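Long-range contacts in nucleoside hydrolase, putative (Trypanosoma brucei, PDB 3FZ0), which belongs to the nucleoside hydrolase family, folds around a central, mostly parallel beta sheet, and carries a bound calcium ion: residues B[44-49]-B[66-71]; B[56-61]-B[97-102]; B[7-12]-B[30-35]. The protein carries 2 engineered substitutions. One frame throughout, in Å; residues are numbered along the deposited sequence. Where two conformers were deposited one is given.

Contact 1 (B[44-49]-B[66-71]); sequences VEVNQG and FFRGAE
V46, in the first turn of helix 46-60, lies over the turn that leaves strand 66-68, with its CA 6.0 Å from the CA of E71. The contact closes a beta-alpha-beta unit, strand 32-39, helix 46-60 and strand 66-68, at one edge of the main sheet of this nucleoside hydrolase. V46 carries the apolar part of the contact, and its branches go separate ways. CG1, anti to the backbone N (chi1 168°), turns to the root of the R68 side chain and meets CB of that residue at 3.9 Å. CG2 points into the turn, where A70 O approaches it to 3.2 Å, and CB of V46 faces CG of E71. G69 and A70 are buried, and A70 N bonds to OD1 of N139; V46 also packs on V39 of strand 32-39. The side chain of V46 is about 12 Å from the calcium ion.

Toward solvent the chemistry becomes polar and less certain. N47 OD1 is 2.6 Å from NH1 of R68, near the edge of a guanidinium turned 71° from the amide; R68 has two deposited conformers, so this pairing is doubtful. E45 occupies the N-cap position: its O accepts from G49 N at 2.8 Å, and its side chain bends at chi2 so that OE1 takes a weak bond from V46 N. E45 and E71 carry like charges but keep 4.9 Å between their OE1 atoms, and solvent would probably screen them. OE1 of E45 and O of E71, both acceptors, stand 3.2 Å apart without a bond.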
ATOM      1  N   VAL B  44      15.158   6.646  22.264  1.00 66.53           N
ATOM      2  CA  VAL B  44      16.602   6.577  22.358  1.00 66.40           C
ATOM      3  C   VAL B  44      17.112   5.227  21.915  1.00 66.21           C
ATOM      4  O   VAL B  44      16.397   4.219  21.945  1.00 66.09           O
ATOM      5  CB  VAL B  44      17.141   6.910  23.779  1.00 67.00           C
ATOM      6  CG1 VAL B  44      16.718   8.354  24.161  1.00 68.29           C
ATOM      7  CG2 VAL B  44      16.684   5.885  24.812  1.00 65.47           C
ATOM      8  N   GLU B  45      18.359   5.227  21.481  1.00 65.84           N
ATOM      9  CA  GLU B  45      19.016   4.012  21.083  1.00 66.44           C
ATOM     10  C   GLU B  45      19.225   3.048  22.271  1.00 65.75           C
ATOM     11  O   GLU B  45      19.456   3.482  23.407  1.00 65.48           O
ATOM     12  CB  GLU B  45      20.323   4.377  20.370  1.00 67.19           C
ATOM     13  CG  GLU B  45      20.590   3.561  19.086  1.00 72.97           C
ATOM     14  CD  GLU B  45      19.317   2.896  18.500  1.00 79.70           C
ATOM     15  OE1 GLU B  45      19.176   1.616  18.571  1.00 79.65           O
ATOM     16  OE2 GLU B  45      18.464   3.683  17.996  1.00 82.05           O
ATOM     17  N   VAL B  46      19.125   1.740  22.008  1.00 65.42           N
ATOM     18  CA  VAL B  46      19.261   0.706  23.038  1.00 64.96           C
ATOM     19  C   VAL B  46      20.455   0.891  23.995  1.00 65.13           C
ATOM     20  O   VAL B  46      20.319   0.692  25.204  1.00 65.17           O
ATOM     21  CB  VAL B  46      19.277  -0.701  22.410  1.00 65.38           C
ATOM     22  CG1 VAL B  46      19.723  -1.775  23.424  1.00 64.80           C
ATOM     23  CG2 VAL B  46      17.889  -1.028  21.883  1.00 65.14           C
ATOM     24  N   ASN B  47      21.613   1.280  23.464  1.00 65.00           N
ATOM     25  CA  ASN B  47      22.760   1.583  24.317  1.00 64.88           C
ATOM     26  C   ASN B  47      22.512   2.701  25.333  1.00 64.11           C
ATOM     27  O   ASN B  47      22.893   2.598  26.492  1.00 64.08           O
ATOM     28  CB  ASN B  47      23.981   1.914  23.474  1.00 65.53           C
ATOM     29  CG  ASN B  47      24.727   0.682  23.031  1.00 68.48           C
ATOM     30  OD1 ASN B  47      24.752  -0.326  23.740  1.00 71.62           O
ATOM     31  ND2 ASN B  47      25.351   0.749  21.856  1.00 71.33           N
ATOM     32  N   GLN B  48      21.869   3.773  24.884  1.00 63.28           N
ATOM     33  CA  GLN B  48      21.545   4.870  25.737  1.00 62.00           C
ATOM     34  C   GLN B  48      20.430   4.416  26.681  1.00 61.95           C
ATOM     35  O   GLN B  48      20.467   4.727  27.875  1.00 62.09           O
ATOM     36  CB  GLN B  48      21.130   6.066  24.893  1.00 61.93           C
ATOM     37  CG  GLN B  48      20.810   7.318  25.700  1.00 62.07           C
ATOM     38  CD  GLN B  48      21.998   7.780  26.500  1.00 62.62           C
ATOM     39  OE1 GLN B  48      23.024   8.133  25.922  1.00 65.24           O
ATOM     40  NE2 GLN B  48      21.888   7.751  27.828  1.00 58.63           N
ATOM     41  N   GLY B  49      19.463   3.648  26.172  1.00 61.28           N
ATOM     42  CA  GLY B  49      18.406   3.125  27.021  1.00 61.05           C
ATOM     43  C   GLY B  49      18.934   2.360  28.233  1.00 61.36           C
ATOM     44  O   GLY B  49      18.540   2.648  29.401  1.00 61.42           O
ATOM     45  N   PHE B  66      18.081  -6.182  33.704  1.00 60.59           N
ATOM     46  CA  PHE B  66      17.642  -5.529  32.466  1.00 60.14           C
ATOM     47  C   PHE B  66      18.433  -5.991  31.229  1.00 60.75           C
ATOM     48  O   PHE B  66      19.603  -6.399  31.335  1.00 60.43           O
ATOM     49  CB  PHE B  66      17.539  -3.999  32.589  1.00 59.60           C
ATOM     50  CG  PHE B  66      18.798  -3.321  33.104  1.00 58.89           C
ATOM     51  CD1 PHE B  66      19.550  -2.518  32.263  1.00 57.04           C
ATOM     52  CD2 PHE B  66      19.195  -3.453  34.437  1.00 55.91           C
ATOM     53  CE1 PHE B  66      20.675  -1.884  32.724  1.00 56.83           C
ATOM     54  CE2 PHE B  66      20.333  -2.822  34.905  1.00 56.28           C
ATOM     55  CZ  PHE B  66      21.079  -2.039  34.063  1.00 57.08           C
ATOM     56  N   PHE B  67      17.779  -5.961  30.061  1.00 60.59           N
ATOM     57  CA  PHE B  67      18.294  -6.666  28.896  1.00 60.71           C
ATOM     58  C   PHE B  67      18.224  -5.848  27.613  1.00 61.28           C
ATOM     59  O   PHE B  67      17.230  -5.107  27.404  1.00 61.78           O
ATOM     60  CB  PHE B  67      17.527  -7.971  28.739  1.00 60.35           C
ATOM     61  CG  PHE B  67      17.586  -8.850  29.965  1.00 60.39           C
ATOM     62  CD1 PHE B  67      16.683  -8.672  31.018  1.00 59.01           C
ATOM     63  CD2 PHE B  67      18.548  -9.851  30.065  1.00 59.58           C
ATOM     64  CE1 PHE B  67      16.751  -9.464  32.155  1.00 59.03           C
ATOM     65  CE2 PHE B  67      18.619 -10.673  31.208  1.00 59.16           C
ATOM     66  CZ  PHE B  67      17.717 -10.469  32.250  1.00 58.55           C
ATOM     67  N   ARG B  68      19.278  -5.955  26.782  1.00 61.24           N
ATOM     68  CA  ARG B  68      19.332  -5.265  25.483  0.50 61.06           C
ATOM     69  C   ARG B  68      18.439  -5.993  24.493  1.00 61.09           C
ATOM     70  O   ARG B  68      18.582  -7.213  24.303  1.00 60.90           O
ATOM     71  CB  ARG B  68      20.774  -5.180  24.942  0.50 61.07           C
ATOM     72  CG  ARG B  68      21.819  -4.732  25.988  0.50 61.23           C
ATOM     73  CD  ARG B  68      23.290  -4.763  25.504  0.50 60.97           C
ATOM     74  NE  ARG B  68      24.190  -4.152  26.498  0.50 59.93           N
ATOM     75  CZ  ARG B  68      24.508  -2.857  26.523  0.50 58.63           C
ATOM     76  NH1 ARG B  68      24.020  -2.033  25.602  0.50 58.43           N
ATOM     77  NH2 ARG B  68      25.310  -2.379  27.457  0.50 55.80           N
ATOM     78  N   GLY B  69      17.538  -5.232  23.861  1.00 60.92           N
ATOM     79  CA  GLY B  69      16.641  -5.749  22.845  1.00 61.13           C
ATOM     80  C   GLY B  69      16.977  -5.240  21.447  1.00 61.89           C
ATOM     81  O   GLY B  69      18.136  -4.946  21.150  1.00 61.87           O
ATOM     82  N   ALA B  70      15.961  -5.161  20.588  1.00 61.70           N
ATOM     83  CA  ALA B  70      16.130  -4.830  19.183  1.00 62.24           C
ATOM     84  C   ALA B  70      16.554  -3.383  18.980  1.00 62.71           C
ATOM     85  O   ALA B  70      16.038  -2.474  19.646  1.00 62.77           O
ATOM     86  CB  ALA B  70      14.838  -5.095  18.439  1.00 61.62           C
ATOM     87  N   GLU B  71      17.481  -3.172  18.053  1.00 63.00           N
ATOM     88  CA  GLU B  71      18.006  -1.835  17.759  1.00 63.76           C
ATOM     89  C   GLU B  71      17.229  -1.141  16.645  1.00 63.32           C
ATOM     90  O   GLU B  71      17.396   0.059  16.399  1.00 63.45           O
ATOM     91  CB  GLU B  71      19.504  -1.905  17.431  1.00 64.28           C
ATOM     92  CG  GLU B  71      20.351  -1.763  18.688  1.00 68.30           C
ATOM     93  CD  GLU B  71      21.745  -2.307  18.546  1.00 73.35           C
ATOM     94  OE1 GLU B  71      22.430  -1.951  17.562  1.00 76.87           O
ATOM     95  OE2 GLU B  71      22.169  -3.099  19.423  1.00 76.69           O
TER

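Contact 2 (B[56-61]-B[97-102]); sequences LLDLYD and PPSQRV. Engineered in segment 97-102: Q100 (natural residue Lys).
D58, D61 and R101 form a salt-bridge network at the C-terminal end of helix 46-60, where a Schellman motif ends the helix and the loop carrying residues 97-102 comes alongside. In this alpha/beta nucleoside hydrolase fold the network joins that helix end to the start of the short helix 101-104. D61, with positive phi, donates its N to D58 O at 3.0 Å, and the turn leaves both carboxylates within range of one arginine.

R101 reaches back along the helix end, bent at chi3, sliding past D58 in the opposite direction. Its NE donates to D58 OD1 at 2.9 Å, with an N-H...O angle of 162°. The acceptor lies in the guanidinium plane and is met on its anti side, while the carboxylate itself is rotated 58° from that plane. NH2 makes a weaker, longer bridge to D61 OD1 at 3.4 Å, also at the guanidinium edge, and NH1 pairs with D63. D58 at NE, D63 at NH1 and, more weakly, D61 at NH2 together limit the rotation of the guanidinium. L57 O lies over one face, 3.8 Å above the plane and offset toward the rim.

S99 works on the same carboxylate. Its OG, anti to the backbone N (chi1 179°), accepts from R101 N at 3.1 Å, a capping bond at the start of helix 101-104. The hydroxyl may also give a weak bond to D58 OD1 at 3.2 Å, but its one proton could go instead to another acceptor, such as G54 O. The aliphatic part of the contact is small: R101 also touches F66, and R101 CD rests on L57 CB at 4.1 Å.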
ATOM      1  N   LEU B  56      18.244   4.877  36.578  1.00 61.57           N
ATOM      2  CA  LEU B  56      16.993   4.754  37.341  1.00 61.77           C
ATOM      3  C   LEU B  56      17.065   3.684  38.456  1.00 61.94           C
ATOM      4  O   LEU B  56      16.614   3.925  39.566  1.00 62.22           O
ATOM      5  CB  LEU B  56      15.818   4.478  36.404  1.00 61.60           C
ATOM      6  CG  LEU B  56      14.440   4.205  37.033  1.00 62.52           C
ATOM      7  CD1 LEU B  56      13.928   5.418  37.820  1.00 60.63           C
ATOM      8  CD2 LEU B  56      13.456   3.840  35.896  1.00 62.02           C
ATOM      9  N   LEU B  57      17.664   2.521  38.181  1.00 61.57           N
ATOM     10  CA  LEU B  57      17.784   1.496  39.217  1.00 61.29           C
ATOM     11  C   LEU B  57      18.818   1.828  40.319  1.00 61.78           C
ATOM     12  O   LEU B  57      18.658   1.384  41.468  1.00 62.17           O
ATOM     13  CB  LEU B  57      18.047   0.119  38.610  1.00 60.87           C
ATOM     14  CG  LEU B  57      17.012  -0.373  37.591  1.00 60.74           C
ATOM     15  CD1 LEU B  57      17.420  -1.707  36.991  1.00 58.58           C
ATOM     16  CD2 LEU B  57      15.580  -0.421  38.147  1.00 58.98           C
ATOM     17  N   ASP B  58      19.872   2.581  39.983  1.00 61.76           N
ATOM     18  CA  ASP B  58      20.764   3.162  41.006  1.00 62.08           C
ATOM     19  C   ASP B  58      19.969   3.921  42.061  1.00 61.97           C
ATOM     20  O   ASP B  58      20.148   3.693  43.258  1.00 61.90           O
ATOM     21  CB  ASP B  58      21.783   4.125  40.378  1.00 62.02           C
ATOM     22  CG  ASP B  58      22.899   3.407  39.648  1.00 63.10           C
ATOM     23  OD1 ASP B  58      23.129   2.188  39.909  1.00 63.08           O
ATOM     24  OD2 ASP B  58      23.575   4.073  38.837  1.00 64.48           O
ATOM     25  N   LEU B  59      19.078   4.801  41.598  1.00 62.23           N
ATOM     26  CA  LEU B  59      18.232   5.591  42.472  1.00 62.44           C
ATOM     27  C   LEU B  59      17.546   4.715  43.534  1.00 62.98           C
ATOM     28  O   LEU B  59      17.538   5.049  44.699  1.00 62.99           O
ATOM     29  CB  LEU B  59      17.221   6.366  41.638  1.00 62.24           C
ATOM     30  CG  LEU B  59      16.427   7.475  42.336  1.00 62.92           C
ATOM     31  CD1 LEU B  59      17.381   8.603  42.819  1.00 62.86           C
ATOM     32  CD2 LEU B  59      15.344   8.033  41.432  1.00 61.84           C
ATOM     33  N   TYR B  60      17.013   3.574  43.116  1.00 63.81           N
ATOM     34  CA  TYR B  60      16.278   2.670  43.997  1.00 64.38           C
ATOM     35  C   TYR B  60      17.141   1.630  44.698  1.00 64.73           C
ATOM     36  O   TYR B  60      16.675   0.925  45.578  1.00 64.21           O
ATOM     37  CB  TYR B  60      15.192   1.959  43.193  1.00 64.27           C
ATOM     38  CG  TYR B  60      14.030   2.857  42.907  1.00 64.37           C
ATOM     39  CD1 TYR B  60      14.013   3.681  41.767  1.00 62.79           C
ATOM     40  CD2 TYR B  60      12.952   2.921  43.791  1.00 63.55           C
ATOM     41  CE1 TYR B  60      12.936   4.525  41.518  1.00 62.56           C
ATOM     42  CE2 TYR B  60      11.886   3.762  43.538  1.00 63.85           C
ATOM     43  CZ  TYR B  60      11.884   4.550  42.412  1.00 63.59           C
ATOM     44  OH  TYR B  60      10.815   5.369  42.179  1.00 65.21           O
ATOM     45  N   ASP B  61      18.396   1.535  44.284  1.00 65.74           N
ATOM     46  CA  ASP B  61      19.240   0.412  44.645  1.00 66.64           C
ATOM     47  C   ASP B  61      18.663  -0.932  44.313  1.00 66.54           C
ATOM     48  O   ASP B  61      18.869  -1.869  45.056  1.00 66.75           O
ATOM     49  CB  ASP B  61      19.489   0.427  46.126  1.00 67.22           C
ATOM     50  CG  ASP B  61      20.895   0.662  46.439  1.00 69.30           C
ATOM     51  OD1 ASP B  61      21.732  -0.246  46.161  1.00 69.28           O
ATOM     52  OD2 ASP B  61      21.149   1.769  46.958  1.00 74.05           O
ATOM     53  N   PRO B  97      25.024  10.340  37.659  1.00 66.24           N
ATOM     54  CA  PRO B  97      26.250   9.517  37.601  1.00 66.49           C
ATOM     55  C   PRO B  97      25.989   8.250  36.814  1.00 66.69           C
ATOM     56  O   PRO B  97      24.934   7.626  37.007  1.00 66.42           O
ATOM     57  CB  PRO B  97      26.527   9.170  39.065  1.00 66.13           C
ATOM     58  CG  PRO B  97      25.753  10.200  39.858  1.00 66.94           C
ATOM     59  CD  PRO B  97      24.506  10.470  39.031  1.00 66.15           C
ATOM     60  N   PRO B  98      26.928   7.880  35.918  1.00 67.03           N
ATOM     61  CA  PRO B  98      26.813   6.655  35.132  1.00 67.08           C
ATOM     62  C   PRO B  98      26.695   5.462  36.065  1.00 66.78           C
ATOM     63  O   PRO B  98      27.262   5.480  37.142  1.00 66.75           O
ATOM     64  CB  PRO B  98      28.151   6.605  34.367  1.00 67.15           C
ATOM     65  CG  PRO B  98      28.566   8.034  34.267  1.00 67.35           C
ATOM     66  CD  PRO B  98      28.180   8.598  35.606  1.00 67.24           C
ATOM     67  N   SER B  99      25.962   4.448  35.636  1.00 66.93           N
ATOM     68  CA  SER B  99      25.639   3.290  36.448  1.00 66.94           C
ATOM     69  C   SER B  99      26.619   2.138  36.208  1.00 67.16           C
ATOM     70  O   SER B  99      26.959   1.814  35.052  1.00 67.39           O
ATOM     71  CB  SER B  99      24.225   2.821  36.093  1.00 66.78           C
ATOM     72  OG  SER B  99      23.852   1.678  36.827  1.00 66.93           O
ATOM     73  N   GLN B 100      27.025   1.489  37.295  1.00 67.21           N
ATOM     74  CA  GLN B 100      27.871   0.294  37.223  1.00 67.32           C
ATOM     75  C   GLN B 100      27.027  -0.967  36.984  1.00 66.79           C
ATOM     76  O   GLN B 100      27.555  -2.047  36.730  1.00 66.75           O
ATOM     77  CB  GLN B 100      28.701   0.167  38.498  1.00 67.78           C
ATOM     78  CG  GLN B 100      29.512   1.427  38.827  1.00 69.91           C
ATOM     79  CD  GLN B 100      30.796   1.498  38.012  1.00 73.57           C
ATOM     80  OE1 GLN B 100      31.779   0.803  38.306  1.00 75.30           O
ATOM     81  NE2 GLN B 100      30.794   2.325  36.975  1.00 73.40           N
ATOM     82  N   ARG B 101      25.708  -0.818  37.035  1.00 66.35           N
ATOM     83  CA  ARG B 101      24.806  -1.933  36.845  1.00 65.83           C
ATOM     84  C   ARG B 101      24.816  -2.469  35.400  1.00 65.79           C
ATOM     85  O   ARG B 101      24.636  -3.681  35.179  1.00 65.55           O
ATOM     86  CB  ARG B 101      23.395  -1.545  37.286  1.00 65.98           C
ATOM     87  CG  ARG B 101      23.202  -1.604  38.780  1.00 66.37           C
ATOM     88  CD  ARG B 101      21.848  -1.136  39.235  1.00 67.47           C
ATOM     89  NE  ARG B 101      22.025  -0.413  40.478  1.00 71.15           N
ATOM     90  CZ  ARG B 101      21.887  -0.928  41.693  1.00 71.27           C
ATOM     91  NH1 ARG B 101      21.505  -2.178  41.852  1.00 73.25           N
ATOM     92  NH2 ARG B 101      22.115  -0.179  42.749  1.00 71.02           N
ATOM     93  N   VAL B 102      25.049  -1.581  34.432  1.00 65.40           N
ATOM     94  CA  VAL B 102      24.952  -1.935  33.008  1.00 65.31           C
ATOM     95  C   VAL B 102      25.849  -3.119  32.644  1.00 65.74           C
ATOM     96  O   VAL B 102      25.349  -4.109  32.104  1.00 66.15           O
ATOM     97  CB  VAL B 102      25.218  -0.728  32.056  1.00 65.17           C
ATOM     98  CG1 VAL B 102      25.228  -1.174  30.611  1.00 64.40           C
ATOM     99  CG2 VAL B 102      24.191   0.354  32.249  1.00 63.96           C
TER
HETATM  100  O   HOH W   1      23.522   6.659  38.690  1.00 35.41           O

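Contact 3 (B[7-12]-B[30-35]); sequences RKLIID and PDVEVI
L9 and V32 meet on one face of two parallel neighbours, strands 6-13 and 32-39, whose short segments diverge by 39°. R7 pairs with V32, K8 with E33 and L9 with V34, and the backbone is laced on alternate residues of the first strand. R7 N donates to D31 O at 2.8 Å and R7 O accepts from E33 N; L9 N then donates to E33 O, and L9 O accepts from I35 N at 2.9 Å.

The tight part is the face carrying L9, V32 and V34. Here L9 CG touches V32 CG1 at 4.1 Å, and further along I11 CD1 meets V34 CG2 at 3.7 Å, the two side chains crossing at about a right angle. On the same face as L9, R7 turns its end away from strand 32-39 and bonds through NH1 to OE1 of Q130. The face of K8 and E33 is looser and reaches solvent. K8 bends at chi2 (-59°), which carries its ammonium back over the neighbouring strand, and NZ bridges to OE1 of the extended, exposed E33 at 2.7 Å, nearly in line with the C-O bond. I35 backs up the aliphatic part of the lysine, its CD1 standing 4.0 Å from K8 CB.

This is the first beta-alpha-beta unit of the fold. Helix 17-27 packs A26 against both I11 and V34, I291 of helix 282-291 covers L9 and V32, and strand 127-133 takes the far edge of strand 6-13, with Y129 touching K8 and I35.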
ATOM      1  N   ARG B   7       1.395  -9.058  41.677  1.00 62.61           N
ATOM      2  CA  ARG B   7       1.686  -8.954  40.268  1.00 62.68           C
ATOM      3  C   ARG B   7       3.200  -9.019  40.045  1.00 62.80           C
ATOM      4  O   ARG B   7       3.977  -8.399  40.762  1.00 62.58           O
ATOM      5  CB  ARG B   7       1.116  -7.640  39.711  1.00 62.67           C
ATOM      6  CG  ARG B   7      -0.393  -7.652  39.501  1.00 62.71           C
ATOM      7  CD  ARG B   7      -0.983  -6.264  39.355  1.00 63.94           C
ATOM      8  NE  ARG B   7      -2.394  -6.236  39.742  1.00 65.39           N
ATOM      9  CZ  ARG B   7      -3.391  -6.362  38.878  1.00 64.96           C
ATOM     10  NH1 ARG B   7      -3.128  -6.515  37.591  1.00 65.89           N
ATOM     11  NH2 ARG B   7      -4.645  -6.329  39.294  1.00 64.65           N
ATOM     12  N   LYS B   8       3.615  -9.776  39.039  1.00 63.01           N
ATOM     13  CA  LYS B   8       5.009  -9.789  38.607  1.00 63.16           C
ATOM     14  C   LYS B   8       5.014  -9.208  37.221  1.00 62.89           C
ATOM     15  O   LYS B   8       4.369  -9.746  36.334  1.00 63.72           O
ATOM     16  CB  LYS B   8       5.564 -11.224  38.568  1.00 63.13           C
ATOM     17  CG  LYS B   8       5.368 -12.041  39.840  1.00 64.23           C
ATOM     18  CD  LYS B   8       6.019 -11.353  41.018  1.00 66.71           C
ATOM     19  CE  LYS B   8       6.044 -12.246  42.266  1.00 68.25           C
ATOM     20  NZ  LYS B   8       6.278 -11.376  43.480  1.00 67.31           N
ATOM     21  N   LEU B   9       5.708  -8.103  37.016  1.00 63.10           N
ATOM     22  CA  LEU B   9       5.709  -7.458  35.697  1.00 63.43           C
ATOM     23  C   LEU B   9       7.011  -7.559  34.937  1.00 63.48           C
ATOM     24  O   LEU B   9       8.080  -7.475  35.500  1.00 64.36           O
ATOM     25  CB  LEU B   9       5.360  -5.985  35.785  1.00 63.29           C
ATOM     26  CG  LEU B   9       4.180  -5.457  36.575  1.00 64.40           C
ATOM     27  CD1 LEU B   9       3.923  -4.022  36.052  1.00 64.35           C
ATOM     28  CD2 LEU B   9       2.942  -6.332  36.427  1.00 65.02           C
ATOM     29  N   ILE B  10       6.891  -7.742  33.638  1.00 63.93           N
ATOM     30  CA  ILE B  10       7.962  -7.528  32.681  1.00 63.58           C
ATOM     31  C   ILE B  10       7.629  -6.177  32.077  1.00 63.71           C
ATOM     32  O   ILE B  10       6.491  -5.924  31.668  1.00 64.28           O
ATOM     33  CB  ILE B  10       7.939  -8.609  31.576  1.00 63.36           C
ATOM     34  CG1 ILE B  10       7.966 -10.013  32.196  1.00 63.09           C
ATOM     35  CG2 ILE B  10       9.076  -8.395  30.578  1.00 63.14           C
ATOM     36  CD1 ILE B  10       7.554 -11.103  31.220  1.00 63.70           C
ATOM     37  N   ILE B  11       8.590  -5.277  32.051  1.00 63.62           N
ATOM     38  CA  ILE B  11       8.331  -3.989  31.438  1.00 63.82           C
ATOM     39  C   ILE B  11       9.280  -3.821  30.255  1.00 64.04           C
ATOM     40  O   ILE B  11      10.518  -3.859  30.388  1.00 64.08           O
ATOM     41  CB  ILE B  11       8.437  -2.804  32.445  1.00 63.93           C
ATOM     42  CG1 ILE B  11       7.344  -2.916  33.508  1.00 64.02           C
ATOM     43  CG2 ILE B  11       8.315  -1.449  31.702  1.00 63.27           C
ATOM     44  CD1 ILE B  11       7.495  -1.960  34.659  1.00 63.20           C
ATOM     45  N   ASP B  12       8.692  -3.696  29.082  1.00 63.95           N
ATOM     46  CA  ASP B  12       9.467  -3.488  27.867  1.00 63.66           C
ATOM     47  C   ASP B  12       9.388  -2.029  27.540  1.00 63.04           C
ATOM     48  O   ASP B  12       8.308  -1.467  27.526  1.00 62.99           O
ATOM     49  CB  ASP B  12       8.929  -4.349  26.732  1.00 63.86           C
ATOM     50  CG  ASP B  12       9.834  -4.333  25.527  1.00 65.78           C
ATOM     51  OD1 ASP B  12       9.597  -3.463  24.666  1.00 68.49           O
ATOM     52  OD2 ASP B  12      10.789  -5.141  25.443  1.00 67.46           O
ATOM     53  N   PRO B  30       2.039  -1.212  46.075  1.00 66.18           N
ATOM     54  CA  PRO B  30       2.128  -2.474  46.824  1.00 66.22           C
ATOM     55  C   PRO B  30       1.611  -3.674  46.020  1.00 65.72           C
ATOM     56  O   PRO B  30       0.830  -3.507  45.099  1.00 65.57           O
ATOM     57  CB  PRO B  30       1.268  -2.210  48.062  1.00 66.07           C
ATOM     58  CG  PRO B  30       0.272  -1.150  47.615  1.00 66.16           C
ATOM     59  CD  PRO B  30       0.961  -0.332  46.559  1.00 66.32           C
ATOM     60  N   ASP B  31       2.073  -4.868  46.356  1.00 65.76           N
ATOM     61  CA  ASP B  31       1.656  -6.118  45.666  1.00 65.76           C
ATOM     62  C   ASP B  31       2.072  -6.164  44.198  1.00 65.49           C
ATOM     63  O   ASP B  31       1.489  -6.903  43.409  1.00 65.52           O
ATOM     64  CB  ASP B  31       0.143  -6.364  45.797  1.00 65.99           C
ATOM     65  CG  ASP B  31      -0.299  -6.588  47.232  1.00 67.79           C
ATOM     66  OD1 ASP B  31       0.393  -7.272  48.028  1.00 69.34           O
ATOM     67  OD2 ASP B  31      -1.371  -6.065  47.560  1.00 71.28           O
ATOM     68  N   VAL B  32       3.063  -5.344  43.835  1.00 65.05           N
ATOM     69  CA  VAL B  32       3.635  -5.325  42.500  1.00 64.34           C
ATOM     70  C   VAL B  32       5.140  -5.512  42.641  1.00 64.96           C
ATOM     71  O   VAL B  32       5.795  -4.903  43.527  1.00 64.88           O
ATOM     72  CB  VAL B  32       3.357  -3.989  41.743  1.00 64.43           C
ATOM     73  CG1 VAL B  32       4.081  -3.975  40.416  1.00 63.02           C
ATOM     74  CG2 VAL B  32       1.873  -3.774  41.501  1.00 63.28           C
ATOM     75  N   GLU B  33       5.683  -6.351  41.766  1.00 64.91           N
ATOM     76  CA  GLU B  33       7.115  -6.556  41.644  1.00 65.24           C
ATOM     77  C   GLU B  33       7.537  -6.570  40.161  1.00 64.79           C
ATOM     78  O   GLU B  33       7.082  -7.426  39.373  1.00 64.90           O
ATOM     79  CB  GLU B  33       7.536  -7.856  42.306  1.00 65.02           C
ATOM     80  CG  GLU B  33       9.050  -7.992  42.433  1.00 67.09           C
ATOM     81  CD  GLU B  33       9.535  -9.398  42.760  1.00 68.84           C
ATOM     82  OE1 GLU B  33       8.724 -10.300  43.090  1.00 70.92           O
ATOM     83  OE2 GLU B  33      10.762  -9.602  42.660  1.00 72.53           O
ATOM     84  N   VAL B  34       8.401  -5.622  39.786  1.00 63.59           N
ATOM     85  CA  VAL B  34       9.011  -5.620  38.461  1.00 62.29           C
ATOM     86  C   VAL B  34      10.111  -6.672  38.482  1.00 62.11           C
ATOM     87  O   VAL B  34      11.078  -6.527  39.221  1.00 61.64           O
ATOM     88  CB  VAL B  34       9.619  -4.256  38.120  1.00 62.17           C
ATOM     89  CG1 VAL B  34      10.438  -4.332  36.838  1.00 60.89           C
ATOM     90  CG2 VAL B  34       8.516  -3.218  37.992  1.00 60.73           C
ATOM     91  N   ILE B  35       9.946  -7.736  37.695  1.00 61.12           N
ATOM     92  CA  ILE B  35      10.922  -8.832  37.697  1.00 60.71           C
ATOM     93  C   ILE B  35      11.932  -8.760  36.546  1.00 60.73           C
ATOM     94  O   ILE B  35      12.956  -9.436  36.602  1.00 61.25           O
ATOM     95  CB  ILE B  35      10.271 -10.253  37.758  1.00 60.29           C
ATOM     96  CG1 ILE B  35       9.301 -10.488  36.594  1.00 60.61           C
ATOM     97  CG2 ILE B  35       9.548 -10.435  39.041  1.00 60.13           C
ATOM     98  CD1 ILE B  35       8.864 -11.970  36.429  1.00 60.23           C
TER

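All three are partly buried, with contact 3 nearest the chain's centre (about 13 Å between centres), contact 1 next (15 Å) and contact 2 outermost (20 Å). Contact 3 is made inside the central sheet by ladder bonds and aliphatic packing, with its one salt bridge, K8 to E33, on the more exposed face. Contacts 1 and 2 both use helix 46-60: contact 1 sets its start against the turn after edge strand 66-68 through a valine, while contact 2, at its end, relies on charge. They touch where F66 packs on L57 and R101. Strand 32-39 is followed in the chain by helix 46-60, so contacts 3 and 1 belong to consecutive beta-alpha-beta units without touching.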